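Local coordinates for protein ApaG (Shewanella oneidensis, PDB 1TZA) that is of unknown function but belongs to the ApaG family, whose domain has an immunoglobulin-like beta-sandwich fold of the E-set type, at residues T74-P77 with N78-Y81. Numbering follows the deposited sequence.
Sequences TIPP and NTAY
Thr79 lies against the ring of Pro76, and its hydroxyl reaches on to the carbonyl of Pro77. OG1 sits 3.1 Å from Pro76 CG, while Thr79 CB is 3.7 Å from that same CG, and the two side chains meet at a slant. With OG1 anti to its own carbonyl carbon (chi1 -56°), the hydroxyl is turned back along the chain and donates a hydrogen bond to Pro77 O at 3.0 Å. The donor stands 48° above the carbonyl plane, off the lone pairs, with a C=O...OG1 angle of 132°. The same rotation places CG2 alongside the proline ring, 4.1 Å from Pro76 CD. Asn78 makes the turn between the two strands with positive phi and psi, and its side chain leads away from residues 74-77. This turn passes from one sheet of the E-set beta-sandwich to the other: strand 74-75 pairs with strand 44-55 through the backbone of Ile75 and Ala44, whereas strand 79-89 pairs with strand 28-38 through Thr79 with Asn38 and Tyr81 with Ile36. Ile75, the buried residue here, points its side chain toward residues 78-81. Its CG2 lies 3.4 Å from Thr79 O, and its CG1 branch, anti to the carbonyl carbon, meets Tyr81 CB at 3.9 Å; Ile36 touches the same isoleucine from strand 28-38. The Ile75 and Tyr81 side chains cross at about a right angle; the contact is made by the tyrosine's CB, and the ring leads away from the isoleucine to Glu71, whose OE1 is hydrogen-bonded to Tyr81 OH.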
loop_
_atom_site.group_PDB
_atom_site.type_symbol
_atom_site.label_atom_id
_atom_site.label_comp_id
_atom_site.label_asym_id
_atom_site.label_seq_id
_atom_site.Cartn_x
_atom_site.Cartn_y
_atom_site.Cartn_z
ATOM N N THR A 74 7.838 -17.097 -12.526
ATOM C CA THR A 74 8.288 -18.480 -12.557
ATOM C C THR A 74 9.360 -18.566 -11.480
ATOM O O THR A 74 10.341 -17.824 -11.493
ATOM C CB THR A 74 8.854 -18.865 -13.942
ATOM O OG1 THR A 74 7.790 -18.849 -14.907
ATOM C CG2 THR A 74 9.472 -20.266 -13.907
ATOM N N ILE A 75 9.133 -19.447 -10.517
ATOM C CA ILE A 75 10.059 -19.623 -9.407
ATOM C C ILE A 75 10.826 -20.919 -9.616
ATOM O O ILE A 75 10.257 -22.011 -9.521
ATOM C CB ILE A 75 9.298 -19.712 -8.071
ATOM C CG1 ILE A 75 8.244 -18.606 -8.005
ATOM C CG2 ILE A 75 10.259 -19.583 -6.916
ATOM C CD1 ILE A 75 7.259 -18.769 -6.873
ATOM N N PRO A 76 12.133 -20.819 -9.905
ATOM C CA PRO A 76 12.908 -22.047 -10.114
ATOM C C PRO A 76 13.139 -22.775 -8.788
ATOM O O PRO A 76 12.808 -22.255 -7.719
ATOM C CB PRO A 76 14.199 -21.528 -10.750
ATOM C CG PRO A 76 14.395 -20.223 -10.067
ATOM C CD PRO A 76 12.983 -19.623 -10.044
ATOM N N PRO A 77 13.700 -23.990 -8.836
ATOM C CA PRO A 77 13.948 -24.738 -7.597
ATOM C C PRO A 77 14.820 -23.952 -6.615
ATOM O O PRO A 77 15.585 -23.078 -7.017
ATOM C CB PRO A 77 14.642 -26.003 -8.096
ATOM C CG PRO A 77 14.016 -26.208 -9.451
ATOM C CD PRO A 77 14.026 -24.809 -10.020
ATOM N N ASN A 78 14.690 -24.251 -5.328
ATOM C CA ASN A 78 15.498 -23.581 -4.313
ATOM C C ASN A 78 15.532 -22.052 -4.473
ATOM O O ASN A 78 16.594 -21.434 -4.355
ATOM C CB ASN A 78 16.934 -24.108 -4.372
ATOM C CG ASN A 78 17.669 -23.947 -3.056
ATOM O OD1 ASN A 78 18.846 -23.578 -3.024
ATOM N ND2 ASN A 78 16.978 -24.244 -1.956
ATOM N N THR A 79 14.384 -21.439 -4.744
ATOM C CA THR A 79 14.340 -19.987 -4.899
ATOM C C THR A 79 13.143 -19.429 -4.158
ATOM O O THR A 79 12.093 -20.060 -4.113
ATOM C CB THR A 79 14.237 -19.565 -6.387
ATOM O OG1 THR A 79 15.326 -20.138 -7.124
ATOM C CG2 THR A 79 14.292 -18.045 -6.516
ATOM N N ALA A 80 13.315 -18.246 -3.579
ATOM C CA ALA A 80 12.268 -17.575 -2.827
ATOM C C ALA A 80 11.864 -16.294 -3.534
ATOM O O ALA A 80 12.652 -15.357 -3.598
ATOM C CB ALA A 80 12.768 -17.248 -1.433
ATOM N N TYR A 81 10.642 -16.253 -4.059
ATOM C CA TYR A 81 10.144 -15.067 -4.744
ATOM C C TYR A 81 9.332 -14.228 -3.771
ATOM O O TYR A 81 8.376 -14.713 -3.165
ATOM C CB TYR A 81 9.277 -15.459 -5.951
ATOM C CG TYR A 81 8.496 -14.308 -6.560
ATOM C CD1 TYR A 81 7.285 -13.896 -6.007
ATOM C CD2 TYR A 81 8.979 -13.618 -7.674
ATOM C CE1 TYR A 81 6.570 -12.830 -6.541
ATOM C CE2 TYR A 81 8.271 -12.544 -8.221
ATOM C CZ TYR A 81 7.064 -12.157 -7.644
ATOM O OH TYR A 81 6.350 -11.093 -8.142
#